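6-carboxyhexanoate--coa ligase (Bacillus subtilis, PDB 5FLG) belongs to the 6-carboxyhexanoate--CoA ligase family and binds pimelic acid, magnesium ions and phosphoaminophosphonic acid-adenylate ester. Local coordinates at residues L79-N84 / Y212-A217; A190-S195 / G203-K208; E101-S106 / K208-Q213. One frame throughout, in Å; residues are numbered along the deposited sequence.

Contact 1 (L79-N84 / Y212-A217); sequences LPVHTN and YQRITA. With PML (pimelic acid), chain C.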
loop_
_atom_site.group_PDB
_atom_site.type_symbol
_atom_site.label_atom_id
_atom_site.label_comp_id
_atom_site.label_asym_id
_atom_site.label_seq_id
_atom_site.Cartn_x
_atom_site.Cartn_y
_atom_site.Cartn_z
ATOM N N LEU A 79 -9.506 -26.325 11.457
ATOM C CA LEU A 79 -9.794 -26.961 12.729
ATOM C C LEU A 79 -11.253 -27.350 12.793
ATOM O O LEU A 79 -12.115 -26.598 12.351
ATOM C CB LEU A 79 -9.464 -26.008 13.882
ATOM C CG LEU A 79 -7.997 -25.608 14.035
ATOM C CD1 LEU A 79 -7.889 -24.436 14.990
ATOM C CD2 LEU A 79 -7.118 -26.767 14.500
ATOM N N PRO A 80 -11.538 -28.464 13.478
ATOM C CA PRO A 80 -12.876 -28.743 14.018
ATOM C C PRO A 80 -13.415 -27.653 14.931
ATOM O O PRO A 80 -12.673 -27.081 15.734
ATOM C CB PRO A 80 -12.696 -30.038 14.793
ATOM C CG PRO A 80 -11.223 -30.144 15.065
ATOM C CD PRO A 80 -10.481 -29.326 14.050
ATOM N N VAL A 81 -14.656 -27.230 14.667
ATOM C CA VAL A 81 -15.267 -26.148 15.389
ATOM C C VAL A 81 -16.305 -26.647 16.394
ATOM O O VAL A 81 -17.061 -27.560 16.118
ATOM C CB VAL A 81 -15.965 -25.215 14.400
ATOM C CG1 VAL A 81 -16.812 -24.195 15.124
ATOM C CG2 VAL A 81 -14.921 -24.551 13.531
ATOM N N HIS A 82 -16.372 -25.992 17.539
ATOM C CA HIS A 82 -17.452 -26.184 18.495
ATOM C C HIS A 82 -17.866 -24.808 19.053
ATOM O O HIS A 82 -17.017 -23.936 19.306
ATOM C CB HIS A 82 -16.998 -27.104 19.640
ATOM C CG HIS A 82 -18.073 -27.363 20.655
ATOM N ND1 HIS A 82 -19.297 -27.903 20.320
ATOM C CD2 HIS A 82 -18.156 -27.034 21.964
ATOM C CE1 HIS A 82 -20.096 -27.874 21.372
ATOM N NE2 HIS A 82 -19.423 -27.368 22.387
ATOM N N THR A 83 -19.173 -24.567 19.087
ATOM C CA THR A 83 -19.695 -23.322 19.582
ATOM C C THR A 83 -20.186 -23.488 21.006
ATOM O O THR A 83 -21.069 -24.275 21.277
ATOM C CB THR A 83 -20.851 -22.776 18.707
ATOM O OG1 THR A 83 -20.371 -22.547 17.376
ATOM C CG2 THR A 83 -21.346 -21.471 19.286
ATOM N N ASN A 84 -19.568 -22.757 21.926
ATOM C CA ASN A 84 -19.991 -22.758 23.307
ATOM C C ASN A 84 -20.855 -21.552 23.534
ATOM O O ASN A 84 -20.355 -20.421 23.573
ATOM C CB ASN A 84 -18.773 -22.661 24.225
ATOM C CG ASN A 84 -17.789 -23.786 23.992
ATOM O OD1 ASN A 84 -17.992 -24.882 24.471
ATOM N ND2 ASN A 84 -16.782 -23.540 23.159
ATOM N N TYR A 212 -11.179 -25.409 17.414
ATOM C CA TYR A 212 -11.617 -23.991 17.450
ATOM C C TYR A 212 -12.885 -23.878 18.271
ATOM O O TYR A 212 -13.975 -24.277 17.830
ATOM C CB TYR A 212 -11.875 -23.505 16.036
ATOM C CG TYR A 212 -12.252 -22.019 15.870
ATOM C CD1 TYR A 212 -11.262 -21.060 15.751
ATOM C CD2 TYR A 212 -13.530 -21.661 15.505
ATOM C CE1 TYR A 212 -11.548 -19.757 15.423
ATOM C CE2 TYR A 212 -13.862 -20.330 15.218
ATOM C CZ TYR A 212 -12.861 -19.387 15.178
ATOM O OH TYR A 212 -13.130 -18.075 14.946
ATOM N N GLN A 213 -12.729 -23.395 19.500
ATOM C CA GLN A 213 -13.793 -23.383 20.476
ATOM C C GLN A 213 -14.342 -21.978 20.552
ATOM O O GLN A 213 -13.734 -21.119 21.169
ATOM C CB GLN A 213 -13.267 -23.820 21.841
ATOM C CG GLN A 213 -12.854 -25.285 21.904
ATOM C CD GLN A 213 -14.036 -26.223 22.065
ATOM O OE1 GLN A 213 -15.085 -25.859 22.610
ATOM N NE2 GLN A 213 -13.885 -27.435 21.562
ATOM N N ARG A 214 -15.437 -21.711 19.825
ATOM C CA ARG A 214 -16.031 -20.392 19.852
ATOM C C ARG A 214 -16.721 -20.172 21.182
ATOM O O ARG A 214 -17.407 -21.044 21.670
ATOM C CB ARG A 214 -17.074 -20.266 18.720
ATOM C CG ARG A 214 -16.521 -20.607 17.375
ATOM C CD ARG A 214 -17.571 -20.555 16.286
ATOM N NE ARG A 214 -18.021 -19.198 16.065
ATOM C CZ ARG A 214 -19.294 -18.822 16.063
ATOM N NH1 ARG A 214 -20.246 -19.688 16.338
ATOM N NH2 ARG A 214 -19.608 -17.562 15.805
ATOM N N ILE A 215 -16.650 -18.950 21.690
ATOM C CA ILE A 215 -17.307 -18.587 22.903
ATOM C C ILE A 215 -18.148 -17.320 22.650
ATOM O O ILE A 215 -17.619 -16.265 22.295
ATOM C CB ILE A 215 -16.263 -18.329 23.997
ATOM C CG1 ILE A 215 -15.408 -19.596 24.216
ATOM C CG2 ILE A 215 -16.954 -17.909 25.271
ATOM C CD1 ILE A 215 -14.245 -19.423 25.170
ATOM N N THR A 216 -19.466 -17.431 22.796
ATOM C CA THR A 216 -20.355 -16.452 22.153
ATOM C C THR A 216 -20.416 -15.081 22.838
ATOM O O THR A 216 -20.771 -14.099 22.206
ATOM C CB THR A 216 -21.786 -16.969 22.009
ATOM O OG1 THR A 216 -22.330 -17.283 23.304
ATOM C CG2 THR A 216 -21.820 -18.156 21.100
ATOM N N ALA A 217 -19.955 -14.989 24.070
ATOM C CA ALA A 217 -19.757 -13.698 24.689
ATOM C C ALA A 217 -18.430 -13.684 25.421
ATOM O O ALA A 217 -18.245 -14.437 26.384
ATOM C CB ALA A 217 -20.891 -13.409 25.669
HETATM C C1 PML C . -15.921 -16.182 15.445
HETATM O O11 PML C . -15.713 -17.439 15.410
HETATM O O12 PML C . -17.102 -15.712 15.285
HETATM C C2 PML C . -14.814 -15.321 16.083
HETATM C C3 PML C . -14.275 -14.155 15.269
HETATM C C4 PML C . -13.808 -12.967 16.129
HETATM C C5 PML C . -12.413 -12.460 15.815
HETATM C C6 PML C . -12.312 -10.949 15.626
HETATM C C7 PML C . -13.194 -10.450 14.480
HETATM O O71 PML C . -13.007 -10.905 13.326
HETATM O O72 PML C . -14.003 -9.512 14.693
#
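A parallel strand pair at one margin of the mixed sheet, 81-84 beside 211-215, brings Tyr212 and Arg214 to one carboxylate of the bound pimelic acid. The backbones bond in parallel register: His82 N to Tyr212 O, Arg214 N to His82 O and Asn84 N to Arg214 O (2.8 Å). Alternation puts Val81, Thr83, Tyr212 and Arg214 on the pimelic acid face. Tyr212 OH donates to pimelic acid O11 at 2.7 Å. Arg214 approaches the same carboxylate nearly straight on, NE to O11 at 3.0 Å and NH2 to O12 at 3.2 Å; an arginine suits the place because these two donors can each take one oxygen. Its third nitrogen, NH1, gives a hydrogen bond to Thr83 OG1 (3.0 Å) lying in the guanidinium plane, which fixes the rotation of the group. The side chains of Val81 and Tyr212 run side by side, and Val81 CG2 meets the ring obliquely, 3.8 Å from Tyr212 CD2. On the other face Asn84 ND2 bonds Gln213 OE1 at 2.9 Å in its own amide plane, and reaches Arg214 O from above that carbonyl's plane. With CG beside its own backbone N (chi1 -58°), the Asn84 amide turns back over the neighbouring strand. Helix 170-184 covers the pimelic acid face through Ile172, Ala175 and Leu176; helix 89-102 packs against Asn84, Gln213 and Ile215, and strand 203-207 lies along the far edge of 211-215.

Contact 2 (A190-S195 / G203-K208); sequences AELCWS and GYVAGK. With PML (pimelic acid), chain C.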
loop_
_atom_site.group_PDB
_atom_site.type_symbol
_atom_site.label_atom_id
_atom_site.label_comp_id
_atom_site.label_asym_id
_atom_site.label_seq_id
_atom_site.Cartn_x
_atom_site.Cartn_y
_atom_site.Cartn_z
ATOM N N ALA A 190 -1.680 -22.884 22.238
ATOM C CA ALA A 190 -3.045 -22.372 22.274
ATOM C C ALA A 190 -3.124 -20.903 21.919
ATOM O O ALA A 190 -2.125 -20.161 21.997
ATOM C CB ALA A 190 -3.642 -22.619 23.641
ATOM N N GLU A 191 -4.321 -20.495 21.463
ATOM C CA GLU A 191 -4.570 -19.114 21.053
ATOM C C GLU A 191 -5.827 -18.639 21.786
ATOM O O GLU A 191 -6.725 -19.418 22.049
ATOM C CB GLU A 191 -4.744 -18.982 19.542
ATOM C CG GLU A 191 -5.268 -17.592 19.133
ATOM C CD GLU A 191 -5.649 -17.441 17.642
ATOM O OE1 GLU A 191 -5.694 -18.441 16.876
ATOM O OE2 GLU A 191 -5.950 -16.286 17.234
ATOM N N LEU A 192 -5.767 -17.422 22.314
ATOM C CA LEU A 192 -6.908 -16.782 22.897
ATOM C C LEU A 192 -7.211 -15.522 22.098
ATOM O O LEU A 192 -6.314 -14.726 21.823
ATOM C CB LEU A 192 -6.590 -16.436 24.333
ATOM C CG LEU A 192 -7.570 -15.558 25.090
ATOM C CD1 LEU A 192 -8.890 -16.271 25.372
ATOM C CD2 LEU A 192 -6.893 -15.119 26.368
ATOM N N CYS A 193 -8.480 -15.332 21.749
ATOM C CA CYS A 193 -8.857 -14.262 20.854
ATOM C C CYS A 193 -10.229 -13.692 21.187
ATOM O O CYS A 193 -11.175 -14.437 21.469
ATOM C CB CYS A 193 -8.875 -14.752 19.420
ATOM S SG CYS A 193 -9.686 -13.575 18.274
ATOM N N TRP A 194 -10.336 -12.367 21.182
ATOM C CA TRP A 194 -11.640 -11.728 20.929
ATOM C C TRP A 194 -11.452 -10.389 20.249
ATOM O O TRP A 194 -10.331 -9.914 20.083
ATOM C CB TRP A 194 -12.499 -11.653 22.213
ATOM C CG TRP A 194 -11.948 -10.770 23.316
ATOM C CD1 TRP A 194 -12.211 -9.442 23.517
ATOM C CD2 TRP A 194 -11.105 -11.174 24.401
ATOM N NE1 TRP A 194 -11.468 -8.975 24.584
ATOM C CE2 TRP A 194 -10.877 -10.037 25.204
ATOM C CE3 TRP A 194 -10.532 -12.394 24.781
ATOM C CZ2 TRP A 194 -10.029 -10.067 26.314
ATOM C CZ3 TRP A 194 -9.753 -12.434 25.908
ATOM C CH2 TRP A 194 -9.502 -11.284 26.662
ATOM N N SER A 195 -12.545 -9.881 19.686
ATOM C CA SER A 195 -12.494 -8.804 18.753
ATOM C C SER A 195 -12.204 -7.493 19.457
ATOM O O SER A 195 -12.705 -7.249 20.553
ATOM C CB SER A 195 -13.859 -8.676 18.007
ATOM O OG SER A 195 -13.710 -7.753 16.941
ATOM N N GLY A 203 -15.737 -14.553 20.736
ATOM C CA GLY A 203 -14.316 -14.822 20.574
ATOM C C GLY A 203 -14.077 -16.315 20.557
ATOM O O GLY A 203 -14.996 -17.091 20.290
ATOM N N TYR A 204 -12.835 -16.740 20.841
ATOM C CA TYR A 204 -12.527 -18.143 20.794
ATOM C C TYR A 204 -11.200 -18.456 21.479
ATOM O O TYR A 204 -10.437 -17.569 21.837
ATOM C CB TYR A 204 -12.459 -18.669 19.352
ATOM C CG TYR A 204 -11.270 -18.157 18.515
ATOM C CD1 TYR A 204 -10.040 -18.782 18.563
ATOM C CD2 TYR A 204 -11.406 -17.050 17.673
ATOM C CE1 TYR A 204 -8.990 -18.341 17.828
ATOM C CE2 TYR A 204 -10.375 -16.663 16.847
ATOM C CZ TYR A 204 -9.134 -17.270 17.000
ATOM O OH TYR A 204 -8.069 -16.907 16.210
ATOM N N VAL A 205 -11.063 -19.729 21.800
ATOM C CA VAL A 205 -9.770 -20.322 22.166
ATOM C C VAL A 205 -9.570 -21.469 21.186
ATOM O O VAL A 205 -10.535 -22.121 20.773
ATOM C CB VAL A 205 -9.838 -20.888 23.597
ATOM C CG1 VAL A 205 -8.611 -21.745 23.899
ATOM C CG2 VAL A 205 -9.885 -19.752 24.586
ATOM N N ALA A 206 -8.356 -21.592 20.670
ATOM C CA ALA A 206 -8.046 -22.616 19.701
ATOM C C ALA A 206 -6.821 -23.390 20.174
ATOM O O ALA A 206 -5.881 -22.820 20.734
ATOM C CB ALA A 206 -7.769 -22.006 18.368
ATOM N N GLY A 207 -6.766 -24.647 19.765
ATOM C CA GLY A 207 -5.582 -25.466 19.974
ATOM C C GLY A 207 -5.702 -26.786 19.258
ATOM O O GLY A 207 -6.771 -27.145 18.744
ATOM N N LYS A 208 -4.615 -27.547 19.297
ATOM C CA LYS A 208 -4.446 -28.686 18.412
ATOM C C LYS A 208 -5.420 -29.740 18.831
ATOM O O LYS A 208 -6.067 -30.343 17.987
ATOM C CB LYS A 208 -3.024 -29.233 18.501
ATOM C CG LYS A 208 -2.001 -28.499 17.666
ATOM C CD LYS A 208 -0.595 -29.004 18.011
ATOM C CE LYS A 208 0.484 -28.327 17.172
ATOM N NZ LYS A 208 0.711 -26.908 17.533
HETATM C C1 PML C . -15.921 -16.182 15.445
HETATM O O11 PML C . -15.713 -17.439 15.410
HETATM O O12 PML C . -17.102 -15.712 15.285
HETATM C C2 PML C . -14.814 -15.321 16.083
HETATM C C3 PML C . -14.275 -14.155 15.269
HETATM C C4 PML C . -13.808 -12.967 16.129
HETATM C C5 PML C . -12.413 -12.460 15.815
HETATM C C6 PML C . -12.312 -10.949 15.626
HETATM C C7 PML C . -13.194 -10.450 14.480
HETATM O O71 PML C . -13.007 -10.905 13.326
HETATM O O72 PML C . -14.003 -9.512 14.693
#
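Cys193 lies against the ring of Tyr204, its cross-strand partner: CB sits over one face, 3.6 Å from the ring centroid in a CH-pi contact, while SG meets the ring obliquely, 3.5 Å from CE2. A small, polarisable side chain can fit so close to an aromatic face. Cys193 SG also approaches pimelic acid C5 at 3.8 Å, lining the ligand's aliphatic chain. On the same side of the sheet Glu191, extended beyond CG, brings its carboxylate to the hydroxyl end of Tyr204, the two planes 79° apart; the modelled OH to OE2 distance is too short to be trusted in detail. With Tyr204 CG between its own N and carbonyl carbon (chi1 69°), the ring leans across strand 188-194. Behind these side chains stands an antiparallel hairpin. Cys193 and Tyr204 form a hydrogen-bonded pair, with Tyr204 N to Cys193 O at 2.9 Å, as do Glu191 and Ala206, with Glu191 N to Ala206 O at 2.9 Å. On the opposite face Leu192 CD1 packs on Val205 CG2 (3.7 Å). Gly203 suits its place because a CB there would strike Cys193 O and Trp194 CB. Farther out, Ser195 OG lies within reach of both phosphoaminophosphonic acid-adenylate ester and pimelic acid O72, and Arg228 hydrogen-bonds Tyr204 and makes a salt bridge with Glu191, which would probably stabilise the charge of this buried carboxylate.

Contact 3 (E101-S106 / K208-Q213); sequences EKEGVS and KKMGYQ. With PML (pimelic acid), chain C.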
loop_
_atom_site.group_PDB
_atom_site.type_symbol
_atom_site.label_atom_id
_atom_site.label_comp_id
_atom_site.label_asym_id
_atom_site.label_seq_id
_atom_site.Cartn_x
_atom_site.Cartn_y
_atom_site.Cartn_z
ATOM N N GLU A 101 -6.494 -24.397 29.976
ATOM C CA GLU A 101 -5.844 -25.290 30.925
ATOM C C GLU A 101 -5.890 -26.738 30.494
ATOM O O GLU A 101 -4.865 -27.412 30.439
ATOM C CB GLU A 101 -6.453 -25.168 32.323
ATOM C CG GLU A 101 -5.405 -25.371 33.410
ATOM C CD GLU A 101 -5.973 -25.373 34.819
ATOM O OE1 GLU A 101 -6.735 -24.455 35.165
ATOM O OE2 GLU A 101 -5.649 -26.286 35.594
ATOM N N LYS A 102 -7.063 -27.168 30.084
ATOM C CA LYS A 102 -7.256 -28.456 29.480
ATOM C C LYS A 102 -6.388 -28.662 28.231
ATOM O O LYS A 102 -5.862 -29.744 28.016
ATOM C CB LYS A 102 -8.741 -28.626 29.152
ATOM C CG LYS A 102 -9.066 -29.993 28.583
ATOM C CD LYS A 102 -10.559 -30.159 28.337
ATOM C CE LYS A 102 -10.939 -31.633 28.285
ATOM N NZ LYS A 102 -12.071 -31.900 27.356
ATOM N N GLU A 103 -6.157 -27.626 27.439
ATOM C CA GLU A 103 -5.265 -27.784 26.287
ATOM C C GLU A 103 -3.789 -27.949 26.672
ATOM O O GLU A 103 -2.984 -28.244 25.818
ATOM C CB GLU A 103 -5.391 -26.600 25.324
ATOM C CG GLU A 103 -4.686 -26.787 24.003
ATOM C CD GLU A 103 -5.349 -27.808 23.075
ATOM O OE1 GLU A 103 -6.570 -28.018 23.185
ATOM O OE2 GLU A 103 -4.630 -28.402 22.239
ATOM N N GLY A 104 -3.406 -27.541 27.873
ATOM C CA GLY A 104 -2.033 -27.735 28.321
ATOM C C GLY A 104 -1.325 -26.498 28.831
ATOM O O GLY A 104 -0.175 -26.568 29.268
ATOM N N VAL A 105 -1.974 -25.342 28.769
ATOM C CA VAL A 105 -1.383 -24.157 29.367
ATOM C C VAL A 105 -1.586 -24.170 30.859
ATOM O O VAL A 105 -2.718 -24.249 31.337
ATOM C CB VAL A 105 -2.019 -22.864 28.847
ATOM C CG1 VAL A 105 -1.228 -21.675 29.351
ATOM C CG2 VAL A 105 -2.052 -22.885 27.336
ATOM N N SER A 106 -0.506 -24.032 31.620
ATOM C CA SER A 106 -0.653 -24.146 33.077
ATOM C C SER A 106 -1.399 -22.908 33.590
ATOM O O SER A 106 -1.319 -21.836 32.987
ATOM C CB SER A 106 0.719 -24.280 33.766
ATOM O OG SER A 106 1.298 -23.007 33.985
ATOM N N LYS A 208 -4.615 -27.547 19.297
ATOM C CA LYS A 208 -4.446 -28.686 18.412
ATOM C C LYS A 208 -5.420 -29.740 18.831
ATOM O O LYS A 208 -6.067 -30.343 17.987
ATOM C CB LYS A 208 -3.024 -29.233 18.501
ATOM C CG LYS A 208 -2.001 -28.499 17.666
ATOM C CD LYS A 208 -0.595 -29.004 18.011
ATOM C CE LYS A 208 0.484 -28.327 17.172
ATOM N NZ LYS A 208 0.711 -26.908 17.533
ATOM N N LYS A 209 -5.667 -29.848 20.129
ATOM C CA LYS A 209 -6.585 -30.872 20.603
ATOM C C LYS A 209 -8.030 -30.424 20.608
ATOM O O LYS A 209 -8.909 -31.159 20.169
ATOM C CB LYS A 209 -6.193 -31.330 21.981
ATOM C CG LYS A 209 -4.837 -32.023 21.943
ATOM C CD LYS A 209 -4.489 -32.682 23.268
ATOM C CE LYS A 209 -4.191 -31.620 24.306
ATOM N NZ LYS A 209 -3.214 -30.639 23.757
ATOM N N MET A 210 -8.309 -29.280 21.216
ATOM C CA MET A 210 -9.689 -28.869 21.349
ATOM C C MET A 210 -10.251 -28.312 20.037
ATOM O O MET A 210 -11.442 -28.019 19.944
ATOM C CB MET A 210 -9.819 -27.838 22.466
ATOM C CG MET A 210 -8.922 -26.621 22.304
ATOM S SD MET A 210 -9.196 -25.400 23.611
ATOM C CE MET A 210 -7.626 -24.553 23.561
ATOM N N GLY A 211 -9.392 -28.069 19.059
ATOM C CA GLY A 211 -9.794 -27.346 17.858
ATOM C C GLY A 211 -10.134 -25.871 18.089
ATOM O O GLY A 211 -9.495 -25.182 18.891
ATOM N N TYR A 212 -11.179 -25.409 17.414
ATOM C CA TYR A 212 -11.617 -23.991 17.450
ATOM C C TYR A 212 -12.885 -23.878 18.271
ATOM O O TYR A 212 -13.975 -24.277 17.830
ATOM C CB TYR A 212 -11.875 -23.505 16.036
ATOM C CG TYR A 212 -12.252 -22.019 15.870
ATOM C CD1 TYR A 212 -11.262 -21.060 15.751
ATOM C CD2 TYR A 212 -13.530 -21.661 15.505
ATOM C CE1 TYR A 212 -11.548 -19.757 15.423
ATOM C CE2 TYR A 212 -13.862 -20.330 15.218
ATOM C CZ TYR A 212 -12.861 -19.387 15.178
ATOM O OH TYR A 212 -13.130 -18.075 14.946
ATOM N N GLN A 213 -12.729 -23.395 19.500
ATOM C CA GLN A 213 -13.793 -23.383 20.476
ATOM C C GLN A 213 -14.342 -21.978 20.552
ATOM O O GLN A 213 -13.734 -21.119 21.169
ATOM C CB GLN A 213 -13.267 -23.820 21.841
ATOM C CG GLN A 213 -12.854 -25.285 21.904
ATOM C CD GLN A 213 -14.036 -26.223 22.065
ATOM O OE1 GLN A 213 -15.085 -25.859 22.610
ATOM N NE2 GLN A 213 -13.885 -27.435 21.562
HETATM C C1 PML C . -15.921 -16.182 15.445
HETATM O O11 PML C . -15.713 -17.439 15.410
HETATM O O12 PML C . -17.102 -15.712 15.285
HETATM C C2 PML C . -14.814 -15.321 16.083
HETATM C C3 PML C . -14.275 -14.155 15.269
HETATM C C4 PML C . -13.808 -12.967 16.129
HETATM C C5 PML C . -12.413 -12.460 15.815
HETATM C C6 PML C . -12.312 -10.949 15.626
HETATM C C7 PML C . -13.194 -10.450 14.480
HETATM O O71 PML C . -13.007 -10.905 13.326
HETATM O O72 PML C . -14.003 -9.512 14.693
#
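A polar clasp at the surface joins the end of helix 89-102 to the turn that leads into strand 211-215, with the carboxylate of Glu103 at its centre. Lys209 N donates to Glu103 OE2 at 2.8 Å, almost straight (165°), using the oxygen's syn lone pair. Lys209 NZ reaches the same OE2 at 3.1 Å, but from above the carboxylate plane, and this makes a salt bridge; one oxygen is therefore gripped by two donors from different directions. The ammonium group also bonds Glu103 O at 3.2 Å, so the lysine bridges backbone and side chain of a single residue. Bends at chi3 and chi4 (-71° and -50°) curl the chain of Lys209 back to make this possible. Glutamate has the length to span from the helix to the turn, its chain bending at chi2 toward the latter. The helix finishes in a Schellman motif at Gly104, whose positive phi suits a residue without CB and whose N bonds Glu101 O at 3.0 Å. Beside the carboxylate, Met210 lays its methyl CE against Glu103 CB at 3.5 Å, a flexible apolar cover for the aliphatic part of the glutamate, and it also touches Leu99 of the same helix. Gln213 NE2 bonds Met210 O at 3.0 Å in the carbonyl plane, tying the turn to the strand that follows.

Overall arrangement
Strand 211-215 runs through the whole group: contact 1 pairs it with 81-84, contact 3 holds the turn before it to helix 89-102, and strand 203-207 of contact 2 flanks it on the other side. Contacts 1 and 2, with centres about 9 Å apart, are probably hydrogen-bonded through Gln213 N and Val205 O, 2.8 Å apart, and the rings of Tyr204 and Tyr212 meet. Contact 1 takes one carboxylate of pimelic acid, while contact 2 lies by its chain and, at Ser195, its other carboxylate. Contact 3 is centred about 12 Å from contact 1 and 9 Å from contact 2; it meets the ligand through the shared Tyr212, its polar contacts lying in the turn just before that residue.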